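Putative GTP pyrophosphokinase (Streptococcus mutans, PDB 3L9D) probably transfers a pyrophosphate group from ATP to GTP, the first step in making the alarmone ppGpp. Local coordinates at residues A[109-121]-A[216-230]. Numbering follows the deposited sequence.
Sequences RIMVQFVDDVNDV and DEEMRQIRDDIKEAQ
The Phe-114 ring carries CB of Arg-223 over the centre of one face, a CH-pi contact 3.7 Å from the ring centroid, while CG of Gln-113 covers the opposite face. Ile-226 CG2 meets the ring at its edge, and the aliphatic part of Lys-227 slides past CE2 and CD2. A flat aromatic suits this place because it can pack against methylenes whose polar ends lead elsewhere. The Asp-116 carboxylate lies stacked on one face of the Arg-223 guanidinium, the planes 10° apart; OD1 is 3.2 Å from NE, but the attraction is of charge alone, since the NE proton goes to the backbone O of Arg-220.

In this RelA/SpoT fold, the contact joins the turn between strand 106-112 of the mixed five-stranded sheet and helix 117-126 to the C-terminal helices 199-221 and 223-230, which break at Ile-222, the N-cap of the second.

A carboxylate suits position 116 because it meets arginines on opposite faces. On the other side from Arg-223, the Arg-220 guanidinium is turned 76° to it; NH2 gives a nearly straight bond of 3.2 Å to Asp-116 OD2, and NE a weak one of 3.1 Å to OD1. Arginine's flat head also lets Val-115 CG1 press on a face while Glu-217 OE1 accepts from NH1 in the guanidinium plane, using its syn lone pair. Gln-113, its CG anti to the backbone N (chi1 -165°) and its chain extended, reaches Gln-230: NE2 donates to OE1 at 3.2 Å, the amides nearly coplanar; glutamine offers both length and a donor-acceptor end. Asp-117 OD2 accepts from both Phe-114 N and His-68. A water links Val-115 N to Asp-216 O.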
ATOM      1  N   ARG A 109       3.304  -0.027  -1.978  1.00 18.29           N
ATOM      2  CA  ARG A 109       2.660  -1.272  -1.601  1.00 23.30           C
ATOM      3  C   ARG A 109       3.646  -2.231  -0.974  1.00 20.14           C
ATOM      4  O   ARG A 109       4.638  -2.580  -1.586  1.00 21.09           O
ATOM      5  CB  ARG A 109       2.023  -1.939  -2.813  1.00 23.33           C
ATOM      6  CG  ARG A 109       0.884  -1.158  -3.367  1.00 24.88           C
ATOM      7  CD  ARG A 109      -0.119  -2.072  -4.014  1.00 29.53           C
ATOM      8  NE  ARG A 109      -1.266  -1.289  -4.462  1.00 38.64           N
ATOM      9  CZ  ARG A 109      -1.763  -1.342  -5.693  1.00 38.71           C
ATOM     10  NH1 ARG A 109      -1.207  -2.159  -6.592  1.00 30.48           N
ATOM     11  NH2 ARG A 109      -2.815  -0.583  -6.017  1.00 33.66           N
ATOM     12  N   ILE A 110       3.357  -2.664   0.248  1.00 21.41           N
ATOM     13  CA  ILE A 110       4.179  -3.661   0.910  1.00 19.26           C
ATOM     14  C   ILE A 110       3.418  -4.974   0.899  1.00 20.91           C
ATOM     15  O   ILE A 110       2.386  -5.108   1.564  1.00 25.30           O
ATOM     16  CB  ILE A 110       4.545  -3.213   2.333  1.00 16.04           C
ATOM     17  CG1 ILE A 110       5.342  -1.898   2.256  1.00 17.48           C
ATOM     18  CG2 ILE A 110       5.303  -4.296   3.067  1.00 13.89           C
ATOM     19  CD1 ILE A 110       5.771  -1.292   3.596  1.00 13.26           C
ATOM     20  N   MET A 111       3.902  -5.927   0.109  1.00 21.16           N
ATOM     21  CA  MET A 111       3.285  -7.251   0.013  1.00 17.42           C
ATOM     22  C   MET A 111       3.807  -8.179   1.106  1.00 18.28           C
ATOM     23  O   MET A 111       5.001  -8.463   1.179  1.00 21.94           O
ATOM     24  CB  MET A 111       3.526  -7.862  -1.372  1.00 19.16           C
ATOM     25  CG  MET A 111       2.265  -7.997  -2.219  1.00 24.33           C
ATOM     26  SD  MET A 111       1.430  -6.412  -2.508  1.00 25.29           S
ATOM     27  CE  MET A 111       2.621  -5.608  -3.586  1.00 22.96           C
ATOM     28  N   VAL A 112       2.906  -8.640   1.965  1.00 19.21           N
ATOM     29  CA  VAL A 112       3.248  -9.559   3.045  1.00 21.61           C
ATOM     30  C   VAL A 112       2.675 -10.935   2.758  1.00 24.09           C
ATOM     31  O   VAL A 112       1.696 -11.052   2.027  1.00 24.42           O
ATOM     32  CB  VAL A 112       2.686  -9.086   4.415  1.00 24.75           C
ATOM     33  CG1 VAL A 112       3.309  -7.741   4.841  1.00 17.91           C
ATOM     34  CG2 VAL A 112       1.142  -9.028   4.376  1.00 20.99           C
ATOM     35  N   GLN A 113       3.292 -11.965   3.338  1.00 25.10           N
ATOM     36  CA  GLN A 113       2.846 -13.338   3.166  1.00 28.74           C
ATOM     37  C   GLN A 113       1.594 -13.712   3.980  1.00 31.99           C
ATOM     38  O   GLN A 113       0.701 -14.379   3.452  1.00 29.56           O
ATOM     39  CB  GLN A 113       3.975 -14.340   3.449  1.00 33.81           C
ATOM     40  CG  GLN A 113       3.616 -15.751   2.921  1.00 36.69           C
ATOM     41  CD  GLN A 113       4.653 -16.832   3.200  1.00 32.25           C
ATOM     42  OE1 GLN A 113       5.566 -16.667   4.022  1.00 30.06           O
ATOM     43  NE2 GLN A 113       4.496 -17.962   2.519  1.00 29.52           N
ATOM     44  N   PHE A 114       1.527 -13.289   5.243  1.00 29.35           N
ATOM     45  CA  PHE A 114       0.394 -13.642   6.119  1.00 28.20           C
ATOM     46  C   PHE A 114      -0.373 -12.435   6.647  1.00 26.45           C
ATOM     47  O   PHE A 114       0.203 -11.368   6.861  1.00 29.81           O
ATOM     48  CB  PHE A 114       0.875 -14.468   7.305  1.00 28.12           C
ATOM     49  CG  PHE A 114       1.576 -15.728   6.915  1.00 33.57           C
ATOM     50  CD1 PHE A 114       0.877 -16.777   6.338  1.00 33.21           C
ATOM     51  CD2 PHE A 114       2.941 -15.876   7.137  1.00 33.47           C
ATOM     52  CE1 PHE A 114       1.535 -17.958   5.982  1.00 34.58           C
ATOM     53  CE2 PHE A 114       3.598 -17.045   6.787  1.00 32.60           C
ATOM     54  CZ  PHE A 114       2.900 -18.088   6.214  1.00 30.59           C
ATOM     55  N   VAL A 115      -1.670 -12.596   6.873  1.00 24.89           N
ATOM     56  CA  VAL A 115      -2.451 -11.525   7.485  1.00 27.79           C
ATOM     57  C   VAL A 115      -1.707 -11.014   8.723  1.00 30.44           C
ATOM     58  O   VAL A 115      -1.563  -9.809   8.949  1.00 26.42           O
ATOM     59  CB  VAL A 115      -3.837 -12.015   7.905  1.00 27.83           C
ATOM     60  CG1 VAL A 115      -4.392 -11.121   8.980  1.00 28.12           C
ATOM     61  CG2 VAL A 115      -4.773 -12.079   6.699  1.00 24.29           C
ATOM     62  N   ASP A 116      -1.198 -11.957   9.501  1.00 29.33           N
ATOM     63  CA  ASP A 116      -0.498 -11.648  10.725  1.00 27.57           C
ATOM     64  C   ASP A 116       0.736 -10.772  10.511  1.00 30.84           C
ATOM     65  O   ASP A 116       1.089  -9.980  11.394  1.00 26.38           O
ATOM     66  CB  ASP A 116      -0.134 -12.946  11.442  1.00 32.89           C
ATOM     67  CG  ASP A 116      -1.331 -13.875  11.596  1.00 36.70           C
ATOM     68  OD1 ASP A 116      -1.678 -14.589  10.624  1.00 37.49           O
ATOM     69  OD2 ASP A 116      -1.930 -13.886  12.689  1.00 37.55           O
ATOM     70  N   ASP A 117       1.391 -10.892   9.356  1.00 26.62           N
ATOM     71  CA  ASP A 117       2.595 -10.088   9.114  1.00 25.41           C
ATOM     72  C   ASP A 117       2.331  -8.576   9.015  1.00 23.91           C
ATOM     73  O   ASP A 117       3.261  -7.777   9.112  1.00 27.19           O
ATOM     74  CB  ASP A 117       3.342 -10.560   7.872  1.00 26.63           C
ATOM     75  CG  ASP A 117       3.941 -11.929   8.038  1.00 29.98           C
ATOM     76  OD1 ASP A 117       4.431 -12.250   9.142  1.00 29.92           O
ATOM     77  OD2 ASP A 117       3.941 -12.678   7.041  1.00 30.75           O
ATOM     78  N   VAL A 118       1.074  -8.191   8.825  1.00 20.65           N
ATOM     79  CA  VAL A 118       0.703  -6.784   8.708  1.00 19.58           C
ATOM     80  C   VAL A 118       1.075  -5.961   9.946  1.00 23.41           C
ATOM     81  O   VAL A 118       1.633  -4.860   9.823  1.00 22.43           O
ATOM     82  CB  VAL A 118      -0.814  -6.602   8.420  1.00 24.32           C
ATOM     83  CG1 VAL A 118      -1.205  -5.092   8.373  1.00 14.44           C
ATOM     84  CG2 VAL A 118      -1.222  -7.334   7.138  1.00 18.44           C
ATOM     85  N   ASN A 119       0.767  -6.475  11.136  1.00 24.76           N
ATOM     86  CA  ASN A 119       1.067  -5.739  12.366  1.00 22.69           C
ATOM     87  C   ASN A 119       2.569  -5.615  12.609  1.00 23.95           C
ATOM     88  O   ASN A 119       3.037  -4.603  13.141  1.00 25.61           O
ATOM     89  CB  ASN A 119       0.353  -6.337  13.587  1.00 20.74           C
ATOM     90  CG  ASN A 119      -1.156  -6.058  13.590  1.00 31.27           C
ATOM     91  OD1 ASN A 119      -1.627  -5.042  13.056  1.00 25.68           O
ATOM     92  ND2 ASN A 119      -1.922  -6.967  14.203  1.00 34.89           N
ATOM     93  N   ASP A 120       3.333  -6.629  12.213  1.00 25.66           N
ATOM     94  CA  ASP A 120       4.788  -6.539  12.321  1.00 24.68           C
ATOM     95  C   ASP A 120       5.334  -5.454  11.378  1.00 26.37           C
ATOM     96  O   ASP A 120       6.137  -4.614  11.784  1.00 23.81           O
ATOM     97  CB  ASP A 120       5.460  -7.893  12.077  1.00 24.94           C
ATOM     98  CG  ASP A 120       4.946  -8.981  13.012  1.00 34.22           C
ATOM     99  OD1 ASP A 120       4.690  -8.682  14.207  1.00 29.11           O
ATOM    100  OD2 ASP A 120       4.797 -10.137  12.546  1.00 34.75           O
ATOM    101  N   VAL A 121       4.883  -5.453  10.126  1.00 25.84           N
ATOM    102  CA  VAL A 121       5.242  -4.364   9.233  1.00 26.01           C
ATOM    103  C   VAL A 121       4.861  -3.025   9.850  1.00 23.16           C
ATOM    104  O   VAL A 121       5.557  -2.022   9.664  1.00 24.08           O
ATOM    105  CB  VAL A 121       4.553  -4.482   7.877  1.00 24.20           C
ATOM    106  CG1 VAL A 121       4.664  -3.141   7.119  1.00 16.98           C
ATOM    107  CG2 VAL A 121       5.136  -5.660   7.091  1.00 17.40           C
ATOM    108  N   ASP A 216      -6.309 -16.962   2.541  1.00 24.25           N
ATOM    109  CA  ASP A 216      -5.522 -16.297   3.589  1.00 27.85           C
ATOM    110  C   ASP A 216      -5.841 -16.849   4.975  1.00 32.90           C
ATOM    111  O   ASP A 216      -4.939 -17.085   5.789  1.00 31.01           O
ATOM    112  CB  ASP A 216      -5.780 -14.780   3.608  1.00 31.52           C
ATOM    113  CG  ASP A 216      -4.823 -13.986   2.718  1.00 29.34           C
ATOM    114  OD1 ASP A 216      -3.685 -14.442   2.454  1.00 28.43           O
ATOM    115  OD2 ASP A 216      -5.228 -12.885   2.294  1.00 29.41           O
ATOM    116  N   GLU A 217      -7.131 -17.032   5.251  1.00 32.94           N
ATOM    117  CA  GLU A 217      -7.547 -17.478   6.569  1.00 33.79           C
ATOM    118  C   GLU A 217      -6.998 -18.879   6.850  1.00 38.77           C
ATOM    119  O   GLU A 217      -6.558 -19.168   7.968  1.00 40.52           O
ATOM    120  CB  GLU A 217      -9.070 -17.408   6.720  1.00 35.02           C
ATOM    121  CG  GLU A 217      -9.555 -17.009   8.135  1.00 42.08           C
ATOM    122  CD  GLU A 217      -8.741 -15.880   8.762  1.00 44.75           C
ATOM    123  OE1 GLU A 217      -8.432 -14.871   8.072  1.00 40.34           O
ATOM    124  OE2 GLU A 217      -8.402 -16.021   9.957  1.00 44.72           O
ATOM    125  N   GLU A 218      -6.986 -19.728   5.822  1.00 35.44           N
ATOM    126  CA  GLU A 218      -6.468 -21.090   5.952  1.00 34.66           C
ATOM    127  C   GLU A 218      -4.965 -21.152   6.175  1.00 34.69           C
ATOM    128  O   GLU A 218      -4.496 -21.816   7.087  1.00 38.15           O
ATOM    129  CB  GLU A 218      -6.844 -21.924   4.734  1.00 36.01           C
ATOM    130  CG  GLU A 218      -8.305 -22.294   4.716  1.00 36.50           C
ATOM    131  CD  GLU A 218      -8.678 -23.203   5.868  1.00 35.53           C
ATOM    132  OE1 GLU A 218      -7.761 -23.725   6.537  1.00 36.60           O
ATOM    133  OE2 GLU A 218      -9.887 -23.410   6.093  1.00 33.72           O
ATOM    134  N   MET A 219      -4.203 -20.460   5.343  1.00 39.50           N
ATOM    135  CA  MET A 219      -2.748 -20.517   5.463  1.00 38.64           C
ATOM    136  C   MET A 219      -2.190 -19.926   6.775  1.00 39.36           C
ATOM    137  O   MET A 219      -1.200 -20.427   7.319  1.00 38.97           O
ATOM    138  CB  MET A 219      -2.089 -19.872   4.241  1.00 35.24           C
ATOM    139  CG  MET A 219      -2.145 -20.716   2.977  1.00 34.38           C
ATOM    140  SD  MET A 219      -1.233 -22.266   3.137  1.00 36.65           S
ATOM    141  CE  MET A 219      -1.207 -22.784   1.419  1.00 37.15           C
ATOM    142  N   ARG A 220      -2.818 -18.875   7.294  1.00 35.35           N
ATOM    143  CA  ARG A 220      -2.278 -18.227   8.490  1.00 39.25           C
ATOM    144  C   ARG A 220      -2.291 -19.192   9.661  1.00 42.01           C
ATOM    145  O   ARG A 220      -1.524 -19.045  10.606  1.00 48.23           O
ATOM    146  CB  ARG A 220      -3.061 -16.954   8.856  1.00 39.63           C
ATOM    147  CG  ARG A 220      -4.447 -17.212   9.437  1.00 35.23           C
ATOM    148  CD  ARG A 220      -5.278 -15.946   9.465  1.00 35.32           C
ATOM    149  NE  ARG A 220      -4.767 -14.987  10.440  1.00 48.63           N
ATOM    150  CZ  ARG A 220      -5.350 -13.825  10.737  1.00 46.30           C
ATOM    151  NH1 ARG A 220      -6.483 -13.461  10.131  1.00 43.45           N
ATOM    152  NH2 ARG A 220      -4.797 -13.024  11.643  1.00 32.07           N
ATOM    153  N   GLN A 221      -3.171 -20.180   9.601  1.00 41.39           N
ATOM    154  CA  GLN A 221      -3.336 -21.097  10.718  1.00 40.90           C
ATOM    155  C   GLN A 221      -2.179 -22.080  10.869  1.00 46.36           C
ATOM    156  O   GLN A 221      -1.805 -22.448  11.987  1.00 43.46           O
ATOM    157  CB  GLN A 221      -4.691 -21.787  10.626  1.00 37.45           C
ATOM    158  CG  GLN A 221      -5.759 -20.964  11.333  1.00 39.69           C
ATOM    159  CD  GLN A 221      -7.166 -21.314  10.916  1.00 50.49           C
ATOM    160  OE1 GLN A 221      -7.409 -22.360  10.317  1.00 51.36           O
ATOM    161  NE2 GLN A 221      -8.113 -20.430  11.235  1.00 62.77           N
ATOM    162  N   ILE A 222      -1.603 -22.482   9.737  1.00 48.96           N
ATOM    163  CA  ILE A 222      -0.397 -23.303   9.724  1.00 41.23           C
ATOM    164  C   ILE A 222       0.831 -22.423   9.484  1.00 45.73           C
ATOM    165  O   ILE A 222       1.898 -22.913   9.103  1.00 45.06           O
ATOM    166  CB  ILE A 222      -0.472 -24.403   8.644  1.00 42.73           C
ATOM    167  CG1 ILE A 222      -0.598 -23.800   7.239  1.00 45.87           C
ATOM    168  CG2 ILE A 222      -1.647 -25.326   8.909  1.00 50.39           C
ATOM    169  CD1 ILE A 222      -0.735 -24.842   6.119  1.00 38.85           C
ATOM    170  N   ARG A 223       0.686 -21.124   9.727  1.00 44.75           N
ATOM    171  CA  ARG A 223       1.749 -20.168   9.407  1.00 41.81           C
ATOM    172  C   ARG A 223       3.054 -20.432  10.149  1.00 40.91           C
ATOM    173  O   ARG A 223       4.131 -20.290   9.576  1.00 40.20           O
ATOM    174  CB  ARG A 223       1.263 -18.726   9.601  1.00 41.20           C
ATOM    175  CG  ARG A 223       2.025 -17.901  10.616  1.00 44.48           C
ATOM    176  CD  ARG A 223       1.177 -16.714  11.049  1.00 40.27           C
ATOM    177  NE  ARG A 223      -0.072 -17.172  11.648  1.00 44.38           N
ATOM    178  CZ  ARG A 223      -0.443 -16.909  12.896  1.00 50.35           C
ATOM    179  NH1 ARG A 223       0.331 -16.165  13.681  1.00 44.59           N
ATOM    180  NH2 ARG A 223      -1.599 -17.375  13.353  1.00 48.42           N
ATOM    181  N   ASP A 224       2.967 -20.828  11.414  1.00 42.51           N
ATOM    182  CA  ASP A 224       4.182 -21.119  12.174  1.00 45.99           C
ATOM    183  C   ASP A 224       4.948 -22.265  11.531  1.00 42.90           C
ATOM    184  O   ASP A 224       6.181 -22.303  11.561  1.00 41.02           O
ATOM    185  CB  ASP A 224       3.855 -21.464  13.631  1.00 43.66           C
ATOM    186  CG  ASP A 224       3.396 -20.269  14.414  1.00 46.65           C
ATOM    187  OD1 ASP A 224       4.170 -19.285  14.468  1.00 43.70           O
ATOM    188  OD2 ASP A 224       2.264 -20.312  14.955  1.00 45.62           O
ATOM    189  N   ASP A 225       4.201 -23.195  10.950  1.00 40.80           N
ATOM    190  CA  ASP A 225       4.781 -24.385  10.340  1.00 46.90           C
ATOM    191  C   ASP A 225       5.474 -24.031   9.022  1.00 41.93           C
ATOM    192  O   ASP A 225       6.645 -24.343   8.824  1.00 42.44           O
ATOM    193  CB  ASP A 225       3.685 -25.430  10.117  1.00 52.38           C
ATOM    194  CG  ASP A 225       4.210 -26.852  10.153  1.00 54.97           C
ATOM    195  OD1 ASP A 225       3.389 -27.781   9.984  1.00 58.66           O
ATOM    196  OD2 ASP A 225       5.430 -27.045  10.350  1.00 53.42           O
ATOM    197  N   ILE A 226       4.751 -23.363   8.130  1.00 38.38           N
ATOM    198  CA  ILE A 226       5.351 -22.874   6.897  1.00 38.21           C
ATOM    199  C   ILE A 226       6.614 -22.055   7.142  1.00 39.61           C
ATOM    200  O   ILE A 226       7.610 -22.255   6.457  1.00 44.48           O
ATOM    201  CB  ILE A 226       4.373 -22.024   6.066  1.00 36.66           C
ATOM    202  CG1 ILE A 226       3.189 -22.878   5.604  1.00 34.83           C
ATOM    203  CG2 ILE A 226       5.106 -21.402   4.876  1.00 30.57           C
ATOM    204  CD1 ILE A 226       2.008 -22.087   5.135  1.00 31.91           C
ATOM    205  N   LYS A 227       6.576 -21.129   8.100  1.00 41.88           N
ATOM    206  CA  LYS A 227       7.723 -20.246   8.343  1.00 41.72           C
ATOM    207  C   LYS A 227       8.904 -21.103   8.719  1.00 46.09           C
ATOM    208  O   LYS A 227      10.037 -20.860   8.293  1.00 51.03           O
ATOM    209  CB  LYS A 227       7.465 -19.259   9.490  1.00 43.34           C
ATOM    210  CG  LYS A 227       6.367 -18.221   9.269  1.00 40.70           C
ATOM    211  CD  LYS A 227       6.269 -17.310  10.495  1.00 38.67           C
ATOM    212  CE  LYS A 227       5.157 -16.278  10.381  1.00 38.41           C
ATOM    213  NZ  LYS A 227       5.027 -15.467  11.630  1.00 34.16           N
ATOM    214  N   GLU A 228       8.617 -22.109   9.536  1.00 46.72           N
ATOM    215  CA  GLU A 228       9.631 -23.025  10.027  1.00 47.96           C
ATOM    216  C   GLU A 228      10.289 -23.765   8.869  1.00 50.10           C
ATOM    217  O   GLU A 228      11.509 -23.927   8.844  1.00 55.17           O
ATOM    218  CB  GLU A 228       9.006 -24.010  11.014  1.00 46.21           C
ATOM    219  CG  GLU A 228      10.011 -24.804  11.826  1.00 58.88           C
ATOM    220  CD  GLU A 228       9.422 -25.329  13.131  1.00 72.14           C
ATOM    221  OE1 GLU A 228       8.307 -24.886  13.518  1.00 67.69           O
ATOM    222  OE2 GLU A 228      10.082 -26.179  13.773  1.00 71.03           O
ATOM    223  N   ALA A 229       9.483 -24.208   7.908  1.00 46.92           N
ATOM    224  CA  ALA A 229      10.010 -24.924   6.754  1.00 47.16           C
ATOM    225  C   ALA A 229      10.910 -24.016   5.908  1.00 46.70           C
ATOM    226  O   ALA A 229      12.023 -24.398   5.547  1.00 50.68           O
ATOM    227  CB  ALA A 229       8.876 -25.497   5.927  1.00 44.40           C
ATOM    228  N   GLN A 230      10.434 -22.811   5.609  1.00 45.07           N
ATOM    229  CA  GLN A 230      11.202 -21.851   4.818  1.00 46.29           C
ATOM    230  C   GLN A 230      12.513 -21.476   5.484  1.00 49.01           C
ATOM    231  O   GLN A 230      13.508 -21.247   4.803  1.00 51.47           O
ATOM    232  CB  GLN A 230      10.391 -20.582   4.565  1.00 41.29           C
ATOM    233  CG  GLN A 230       9.097 -20.825   3.805  1.00 42.24           C
ATOM    234  CD  GLN A 230       8.204 -19.601   3.785  1.00 41.04           C
ATOM    235  OE1 GLN A 230       7.128 -19.614   3.185  1.00 38.16           O
ATOM    236  NE2 GLN A 230       8.646 -18.532   4.452  1.00 40.23           N
TER
HETATM  237  O   HOH W   1      -2.604 -14.979   6.068  1.00 32.66           O
HETATM  238  O   HOH W   2       3.361 -13.633  10.844  1.00 33.43           O